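Side-chain contacts in cerato-platanin-like protein (Moniliophthora perniciosa, PDB 3SUK), which is a secreted fungal cerato-platanin with a double-psi beta-barrel fold, of unknown precise function but probably specialised relative to its relatives in the same fungus: residues N91-Q94 with A95-D98; V41-F44 with P45-A49; Q116-A119 with R120-G124. All blocks are in the same frame, centred on the assembly; numbering follows the deposited sequence.

Interaction 1: residues N91-Q94 with A95-D98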
ATOM      1  N   ASN A  91       1.492  -5.497  -2.514  1.00  7.93           N
ATOM      2  CA  ASN A  91       1.192  -6.318  -1.359  1.00  8.77           C
ATOM      3  C   ASN A  91       0.719  -5.392  -0.227  1.00  7.83           C
ATOM      4  O   ASN A  91       1.464  -4.675   0.315  1.00  9.70           O
ATOM      5  CB  ASN A  91       2.428  -7.071  -0.845  1.00  9.71           C
ATOM      6  CG  ASN A  91       3.202  -7.809  -1.917  1.00 10.93           C
ATOM      7  OD1 ASN A  91       2.705  -8.237  -2.912  1.00 13.82           O
ATOM      8  ND2 ASN A  91       4.462  -7.940  -1.659  1.00 12.93           N
ATOM      9  N   VAL A  92      -0.555  -5.499   0.110  1.00  7.51           N
ATOM     10  CA  VAL A  92      -1.190  -4.550   1.026  1.00  7.88           C
ATOM     11  C   VAL A  92      -1.676  -5.168   2.326  1.00  7.50           C
ATOM     12  O   VAL A  92      -1.774  -6.322   2.446  1.00  7.74           O
ATOM     13  CB  VAL A  92      -2.362  -3.759   0.329  1.00  6.81           C
ATOM     14  CG1 VAL A  92      -1.830  -3.104  -0.979  1.00  8.92           C
ATOM     15  CG2 VAL A  92      -3.599  -4.655   0.093  1.00  8.87           C
ATOM     16  N   ALA A  93      -1.997  -4.324   3.294  1.00  7.30           N
ATOM     17  CA  ALA A  93      -2.554  -4.850   4.541  1.00  7.69           C
ATOM     18  C   ALA A  93      -3.844  -5.597   4.192  1.00  7.64           C
ATOM     19  O   ALA A  93      -4.583  -5.197   3.351  1.00  7.83           O
ATOM     20  CB  ALA A  93      -2.836  -3.706   5.513  1.00  7.36           C
ATOM     21  N   GLN A  94      -4.105  -6.677   4.899  1.00  8.63           N
ATOM     22  CA  GLN A  94      -5.324  -7.403   4.642  1.00  7.78           C
ATOM     23  C   GLN A  94      -6.514  -6.439   4.816  1.00  7.64           C
ATOM     24  O   GLN A  94      -7.451  -6.482   4.059  1.00 10.35           O
ATOM     25  CB  GLN A  94      -5.466  -8.580   5.629  1.00  7.27           C
ATOM     26  CG  GLN A  94      -6.687  -9.440   5.304  1.00  7.25           C
ATOM     27  CD  GLN A  94      -6.950 -10.465   6.394  1.00  8.63           C
ATOM     28  OE1 GLN A  94      -6.055 -11.100   6.859  1.00  9.72           O
ATOM     29  NE2 GLN A  94      -8.220 -10.639   6.743  1.00 10.01           N
ATOM     30  N   ALA A  95      -6.467  -5.571   5.792  1.00  8.66           N
ATOM     31  CA  ALA A  95      -7.600  -4.704   6.044  1.00 10.70           C
ATOM     32  C   ALA A  95      -7.914  -3.835   4.818  1.00 11.73           C
ATOM     33  O   ALA A  95      -9.081  -3.622   4.493  1.00 11.21           O
ATOM     34  CB  ALA A  95      -7.344  -3.869   7.248  1.00 10.71           C
ATOM     35  N   ALA A  96      -6.877  -3.378   4.144  1.00  9.28           N
ATOM     36  CA  ALA A  96      -7.023  -2.622   2.929  1.00  9.50           C
ATOM     37  C   ALA A  96      -7.626  -3.430   1.800  1.00  9.77           C
ATOM     38  O   ALA A  96      -8.473  -2.946   1.122  1.00 10.78           O
ATOM     39  CB  ALA A  96      -5.705  -2.034   2.496  1.00 10.84           C
ATOM     40  N   MET A  97      -7.164  -4.646   1.591  1.00  8.61           N
ATOM     41  CA  MET A  97      -7.730  -5.528   0.595  1.00  9.49           C
ATOM     42  C   MET A  97      -9.176  -5.859   0.954  1.00 11.33           C
ATOM     43  O   MET A  97      -9.991  -5.969   0.089  1.00 10.35           O
ATOM     44  CB  MET A  97      -6.897  -6.785   0.387  1.00  8.09           C
ATOM     45  CG  MET A  97      -7.357  -7.580  -0.780  1.00  9.44           C
ATOM     46  SD  MET A  97      -6.249  -8.976  -1.113  1.00 10.88           S
ATOM     47  CE  MET A  97      -7.002  -9.713  -2.556  1.00 11.80           C
ATOM     48  N   ASP A  98      -9.462  -6.022   2.238  1.00 10.79           N
ATOM     49  CA  ASP A  98     -10.841  -6.270   2.607  1.00 12.31           C
ATOM     50  C   ASP A  98     -11.752  -5.083   2.260  1.00 10.77           C
ATOM     51  O   ASP A  98     -12.830  -5.278   1.791  1.00 11.26           O
ATOM     52  CB  ASP A  98     -10.943  -6.660   4.084  1.00 12.54           C
ATOM     53  CG  ASP A  98     -10.709  -8.142   4.324  1.00 10.94           C
ATOM     54  OD1 ASP A  98     -11.160  -8.948   3.544  1.00 12.43           O
ATOM     55  OD2 ASP A  98     -10.054  -8.458   5.333  1.00 13.32           O
TER
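Gln94 and Asp98, one turn apart at the start of helix 94-101, are joined twice: once through the backbone, once through their side chains. Gln94 runs out extended, its CG anti to the backbone N (chi1 -175°). Gln94 CB stays beside the peptide to Ala95; Gln94 CG passes 3.5 Å from Asp98 OD2; Gln94 CD stays near the same oxygen. At the tip, NE2 of Gln94 gives a hydrogen bond to Asp98 OD2 (3.2 Å, N-H...O angle 164°). The carboxylate oxygen lies in the plane of the amide and receives the N-H on its syn lone pair, although the two flat groups are turned 76° apart. The other amide atom, OE1, is taken by Asn10 ND2, and Asp98 OD1 accepts from Ala105 N. A leucine in place of Gln94 would probably leave Asp98 OD2 without this N-H and Asn10 ND2 without its acceptor.

Backbone bonds begin the helix: Met97 N to Ala93 O at 3.2 Å and Asp98 N to Gln94 O at 2.8 Å. Ala93 at the N-cap has no polar side chain, and the Asp13 carboxylate accepts from Gln94 N and Ala95 N instead. On the inner side Val92 CG2 packs 3.9 Å from Met97 CB and 4.1 Å from Ala96 CB, the valine and methionine side chains crossing nearly at right angles. The chemistry is thus divided: apolar groups seat the helix on the sheet, while both amide atoms and both carboxylate oxygens have hydrogen-bond partners.

Interaction 2: residues V41-F44 with P45-A49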
ATOM      1  N   VAL A  41       1.307   6.314   9.310  1.00 11.71           N
ATOM      2  CA  VAL A  41       1.064   6.737   7.965  1.00 11.29           C
ATOM      3  C   VAL A  41      -0.409   7.215   7.918  1.00 11.59           C
ATOM      4  O   VAL A  41      -1.258   6.549   8.391  1.00 11.19           O
ATOM      5  CB  VAL A  41       1.297   5.566   7.008  1.00 10.23           C
ATOM      6  CG1 VAL A  41       1.041   6.046   5.595  1.00 10.43           C
ATOM      7  CG2 VAL A  41       2.769   5.037   7.154  1.00 12.04           C
ATOM      8  N   PRO A  42      -0.683   8.363   7.309  1.00 10.91           N
ATOM      9  CA  PRO A  42      -2.007   8.958   7.461  1.00 12.28           C
ATOM     10  C   PRO A  42      -3.163   8.133   6.908  1.00 11.51           C
ATOM     11  O   PRO A  42      -4.262   8.300   7.318  1.00 14.12           O
ATOM     12  CB  PRO A  42      -1.875  10.318   6.734  1.00 11.13           C
ATOM     13  CG  PRO A  42      -0.462  10.634   6.819  1.00 13.24           C
ATOM     14  CD  PRO A  42       0.244   9.317   6.684  1.00 12.90           C
ATOM     15  N   THR A  43      -2.892   7.254   5.960  1.00 10.89           N
ATOM     16  CA  THR A  43      -3.936   6.442   5.346  1.00 10.76           C
ATOM     17  C   THR A  43      -4.078   5.065   6.024  1.00 10.13           C
ATOM     18  O   THR A  43      -4.826   4.265   5.590  1.00 10.20           O
ATOM     19  CB  THR A  43      -3.613   6.256   3.854  1.00  8.97           C
ATOM     20  OG1 THR A  43      -2.316   5.697   3.753  1.00 10.28           O
ATOM     21  CG2 THR A  43      -3.584   7.606   3.127  1.00 11.64           C
ATOM     22  N   PHE A  44      -3.341   4.809   7.087  1.00  9.83           N
ATOM     23  CA  PHE A  44      -3.319   3.467   7.645  1.00 11.10           C
ATOM     24  C   PHE A  44      -4.763   3.057   7.961  1.00 11.71           C
ATOM     25  O   PHE A  44      -5.499   3.821   8.523  1.00 12.88           O
ATOM     26  CB  PHE A  44      -2.509   3.428   8.961  1.00 11.08           C
ATOM     27  CG  PHE A  44      -2.470   2.053   9.596  1.00 12.57           C
ATOM     28  CD1 PHE A  44      -1.509   1.163   9.235  1.00 12.99           C
ATOM     29  CD2 PHE A  44      -3.414   1.663  10.523  1.00 11.97           C
ATOM     30  CE1 PHE A  44      -1.456  -0.090   9.778  1.00 11.70           C
ATOM     31  CE2 PHE A  44      -3.354   0.411  11.073  1.00 14.07           C
ATOM     32  CZ  PHE A  44      -2.364  -0.455  10.687  1.00 12.05           C
ATOM     33  N   PRO A  45      -5.165   1.841   7.622  1.00 11.72           N
ATOM     34  CA  PRO A  45      -4.334   0.700   7.207  1.00 12.36           C
ATOM     35  C   PRO A  45      -4.188   0.593   5.693  1.00 10.44           C
ATOM     36  O   PRO A  45      -3.842  -0.450   5.229  1.00 10.50           O
ATOM     37  CB  PRO A  45      -5.149  -0.488   7.712  1.00 13.58           C
ATOM     38  CG  PRO A  45      -6.549  -0.060   7.484  1.00 12.84           C
ATOM     39  CD  PRO A  45      -6.557   1.440   7.837  1.00 11.63           C
ATOM     40  N   HIS A  46      -4.444   1.674   4.977  1.00  8.78           N
ATOM     41  CA  HIS A  46      -4.237   1.658   3.530  1.00  9.87           C
ATOM     42  C   HIS A  46      -2.756   1.901   3.256  1.00  8.24           C
ATOM     43  O   HIS A  46      -2.345   2.963   2.890  1.00  8.08           O
ATOM     44  CB  HIS A  46      -5.064   2.740   2.829  1.00  9.53           C
ATOM     45  CG  HIS A  46      -6.539   2.628   3.037  1.00  9.23           C
ATOM     46  ND1 HIS A  46      -7.424   3.586   2.609  1.00 10.96           N
ATOM     47  CD2 HIS A  46      -7.277   1.674   3.633  1.00  9.32           C
ATOM     48  CE1 HIS A  46      -8.645   3.231   2.951  1.00 14.80           C
ATOM     49  NE2 HIS A  46      -8.588   2.072   3.567  1.00 11.12           N
ATOM     50  N   ILE A  47      -1.976   0.853   3.475  1.00  8.23           N
ATOM     51  CA  ILE A  47      -0.539   0.891   3.245  1.00  7.70           C
ATOM     52  C   ILE A  47      -0.096  -0.436   2.641  1.00  6.50           C
ATOM     53  O   ILE A  47      -0.784  -1.421   2.770  1.00  7.59           O
ATOM     54  CB  ILE A  47       0.271   1.154   4.527  1.00  7.59           C
ATOM     55  CG1 ILE A  47      -0.019   0.082   5.570  1.00  9.78           C
ATOM     56  CG2 ILE A  47       0.027   2.570   5.086  1.00  8.71           C
ATOM     57  CD1 ILE A  47       1.015  -0.040   6.660  1.00 11.58           C
ATOM     58  N   GLY A  48       1.038  -0.416   1.964  1.00  6.46           N
ATOM     59  CA  GLY A  48       1.558  -1.640   1.401  1.00  8.40           C
ATOM     60  C   GLY A  48       2.860  -1.491   0.651  1.00  8.48           C
ATOM     61  O   GLY A  48       3.430  -0.441   0.555  1.00  9.23           O
ATOM     62  N   ALA A  49       3.283  -2.615   0.090  1.00  8.29           N
ATOM     63  CA  ALA A  49       4.439  -2.682  -0.775  1.00  9.26           C
ATOM     64  C   ALA A  49       3.986  -2.502  -2.233  1.00  6.62           C
ATOM     65  O   ALA A  49       2.857  -2.852  -2.527  1.00  7.24           O
ATOM     66  CB  ALA A  49       5.138  -4.028  -0.595  1.00  8.32           C
TER
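Thr43 and His46 are tied by two hydrogen bonds where the loop 41-44 bends into strand 47-50. His46 N donates to Thr43 O at 2.7 Å, standing above the carbonyl plane instead of on a lone pair. Returning the link, Thr43 OG1 donates to His46 O at 2.9 Å, tilted 34° from that carbonyl's plane. The hydroxyl reaches this oxygen because chi1 of 56° places OG1 between the backbone N and the carbonyl carbon. The backbone here is tightly folded: a type I turn spans Val41 to Phe44, the peptide bond before Pro45 is cis, and His46 is the centre of an inverse gamma turn.

Aromatic contact accompanies the cis bond. The Phe44 ring lies with one face over Pro45, whose CA makes a CH-pi contact 3.5 Å from the ring centroid, 20° off the normal, and whose CB also sits above that face. This is the familiar aromatic-cis-proline pairing, in which the ring lies against the proline that follows it. At its edge the same ring meets Ile47, with CD1 of Phe44 3.8 Å from CD1 of Ile47.

Purely aliphatic packing completes the contact. Ile47 points its other branch at Val41, CG2 of the isoleucine lying 3.7 Å from CG1 of the valine, so its two branches engage residues from both ends of the turn.

In the fold, two residues of helix 94-101, Ala95 and Glu99, touch the Pro45 ring, and Glu99 also hydrogen-bonds His46 NE2. Val41 and Thr43 pack on Val81 of strand 74-83, and Ile47 pairs through its backbone with Ala93, just beyond strand 90-92.

Interaction 3: residues Q116-A119 with R120-G124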
ATOM      1  N   GLN A 116      -3.919   4.086 -10.114  1.00 11.04           N
ATOM      2  CA  GLN A 116      -3.538   5.379 -10.618  1.00  9.82           C
ATOM      3  C   GLN A 116      -2.776   6.132  -9.522  1.00 10.18           C
ATOM      4  O   GLN A 116      -3.371   6.443  -8.537  1.00 11.03           O
ATOM      5  CB  GLN A 116      -4.824   6.160 -10.956  1.00 12.77           C
ATOM      6  CG  GLN A 116      -4.592   7.498 -11.562  1.00 16.81           C
ATOM      7  CD  GLN A 116      -3.549   7.441 -12.667  1.00 16.10           C
ATOM      8  OE1 GLN A 116      -3.787   6.880 -13.723  1.00 21.71           O
ATOM      9  NE2 GLN A 116      -2.391   7.989 -12.415  1.00 24.06           N
ATOM     10  N   GLN A 117      -1.533   6.492  -9.727  1.00  9.84           N
ATOM     11  CA  GLN A 117      -0.892   7.402  -8.804  1.00  9.90           C
ATOM     12  C   GLN A 117      -1.589   8.754  -8.807  1.00 10.23           C
ATOM     13  O   GLN A 117      -2.008   9.220  -9.844  1.00 10.70           O
ATOM     14  CB  GLN A 117       0.577   7.582  -9.177  1.00 11.50           C
ATOM     15  CG  GLN A 117       1.308   8.299  -8.079  1.00 11.92           C
ATOM     16  CD  GLN A 117       2.741   8.558  -8.349  1.00 13.67           C
ATOM     17  OE1 GLN A 117       3.234   8.394  -9.430  1.00 21.87           O
ATOM     18  NE2 GLN A 117       3.395   8.976  -7.363  1.00  9.55           N
ATOM     19  N   VAL A 118      -1.680   9.335  -7.628  1.00  9.02           N
ATOM     20  CA  VAL A 118      -2.211  10.653  -7.397  1.00 10.36           C
ATOM     21  C   VAL A 118      -1.186  11.454  -6.569  1.00  9.73           C
ATOM     22  O   VAL A 118      -0.138  10.986  -6.214  1.00  9.36           O
ATOM     23  CB  VAL A 118      -3.583  10.619  -6.672  1.00 11.22           C
ATOM     24  CG1 VAL A 118      -4.641   9.950  -7.551  1.00 13.68           C
ATOM     25  CG2 VAL A 118      -3.454   9.898  -5.344  1.00 10.17           C
ATOM     26  N   ALA A 119      -1.501  12.711  -6.321  1.00  8.99           N
ATOM     27  CA  ALA A 119      -0.603  13.556  -5.579  1.00  8.49           C
ATOM     28  C   ALA A 119      -0.377  13.006  -4.177  1.00  8.69           C
ATOM     29  O   ALA A 119      -1.241  12.427  -3.602  1.00  8.95           O
ATOM     30  CB  ALA A 119      -1.130  14.995  -5.499  1.00 10.43           C
ATOM     31  N   ARG A 120       0.820  13.256  -3.668  1.00  8.56           N
ATOM     32  CA  ARG A 120       1.242  12.767  -2.375  1.00  8.83           C
ATOM     33  C   ARG A 120       0.260  13.288  -1.313  1.00  9.66           C
ATOM     34  O   ARG A 120      -0.095  12.590  -0.385  1.00  8.60           O
ATOM     35  CB  ARG A 120       2.679  13.235  -2.045  1.00 11.81           C
ATOM     36  CG  ARG A 120       3.840  12.618  -2.881  1.00  9.72           C
ATOM     37  CD  ARG A 120       4.030  11.159  -2.493  1.00 11.75           C
ATOM     38  NE  ARG A 120       5.133  10.551  -3.231  1.00 12.23           N
ATOM     39  CZ  ARG A 120       6.384  10.573  -2.836  1.00 13.27           C
ATOM     40  NH1 ARG A 120       6.719  11.209  -1.739  1.00 18.88           N
ATOM     41  NH2 ARG A 120       7.303   9.986  -3.578  1.00 14.13           N
ATOM     42  N   SER A 121      -0.200  14.509  -1.530  1.00  9.50           N
ATOM     43  CA  SER A 121      -1.098  15.172  -0.571  1.00  8.53           C
ATOM     44  C   SER A 121      -2.435  14.462  -0.391  1.00  8.91           C
ATOM     45  O   SER A 121      -2.999  14.549   0.654  1.00  9.74           O
ATOM     46  CB  SER A 121      -1.304  16.648  -0.965  1.00 10.68           C
ATOM     47  OG  SER A 121      -1.913  16.735  -2.191  1.00 12.45           O
ATOM     48  N   VAL A 122      -2.879  13.727  -1.398  1.00  9.17           N
ATOM     49  CA  VAL A 122      -4.139  12.968  -1.286  1.00 10.18           C
ATOM     50  C   VAL A 122      -4.088  11.967  -0.124  1.00 10.11           C
ATOM     51  O   VAL A 122      -5.042  11.718   0.523  1.00 11.95           O
ATOM     52  CB  VAL A 122      -4.545  12.271  -2.622  1.00  9.88           C
ATOM     53  CG1 VAL A 122      -5.847  11.388  -2.447  1.00 13.04           C
ATOM     54  CG2 VAL A 122      -4.751  13.316  -3.726  1.00 11.42           C
ATOM     55  N   CYS A 123      -2.898  11.437   0.128  1.00  9.47           N
ATOM     56  CA  CYS A 123      -2.650  10.510   1.211  1.00 10.52           C
ATOM     57  C   CYS A 123      -2.077  11.177   2.452  1.00  9.84           C
ATOM     58  O   CYS A 123      -1.705  10.517   3.336  1.00 10.67           O
ATOM     59  CB  CYS A 123      -1.619   9.495   0.766  1.00 10.27           C
ATOM     60  SG  CYS A 123      -2.266   8.197  -0.387  1.00  9.38           S
ATOM     61  N   GLY A 124      -2.004  12.493   2.463  1.00  9.62           N
ATOM     62  CA  GLY A 124      -1.483  13.228   3.595  1.00 11.14           C
ATOM     63  C   GLY A 124       0.044  13.345   3.611  1.00 11.69           C
ATOM     64  O   GLY A 124       0.613  13.632   4.635  1.00 12.94           O
TER
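A short 3-10 turn, residues 120-123, follows strand 110-118 of the double-psi beta-barrel near the C-terminus; Val118 and Val122 meet across the junction. CG2 of Val118 lies 3.8 Å from CB of Val122: it rests against that CB, beside both methyls, and the two side chains cross at about a right angle. In Val122, chi1 of 176° sets CG1 anti to the backbone N and CG2 anti to the carbonyl carbon, which puts each of these methyls 4.0 Å from CG2 of Val118.

The turn is opened by the bond from Val122 N to Ala119 O, 3.0 Å long and somewhat bent at the hydrogen; the donor stands 56° out of the carbonyl plane, well away from a lone pair. Two further backbone bonds carry the winding on, from Cys123 N to Arg120 O and from Gly124 N to Ser121 O. Ala119 adds a light contact: its CB is 3.8 Å from Ser121 OG and more distant from Val122 CG2.

Cys123, buried at the end of the turn, is joined by a disulfide to Cys64 of strand 64-71. Val118 pairs with this same cysteine through its backbone, so strand and turn are both fastened to one residue. Arg120 extends from the turn to Asn63, whose OD1 is hydrogen-bonded to its NH2.

Farther back on the strand, Gln116 turns its amide to the carbonyl of Gln117: NE2 of Gln116 donates to Gln117 O at 2.9 Å, almost straight at 177°, in the carbonyl plane and on a lone pair.

In the fold
All three contacts reach one six-stranded sheet, and each lies where a strand meets a turn or helix. Interactions 1 and 2, with centres about 9 Å apart, adjoin directly: strands 90-92 and 47-50 are neighbours, probably linked by Asn91 O to Ala49 N at 2.8 Å, and Pro45 O packs on the alanines Ala93 and Ala96. Interaction 2 also touches interaction 3, centres about 12 Å apart, where Pro42 CB lies 3.4 Å from Cys123 O. Interactions 1 and 3 fall on opposite sides of the chain's centre, about 11 Å apart at their nearest atoms, and do not touch each other; interaction 2 touches both.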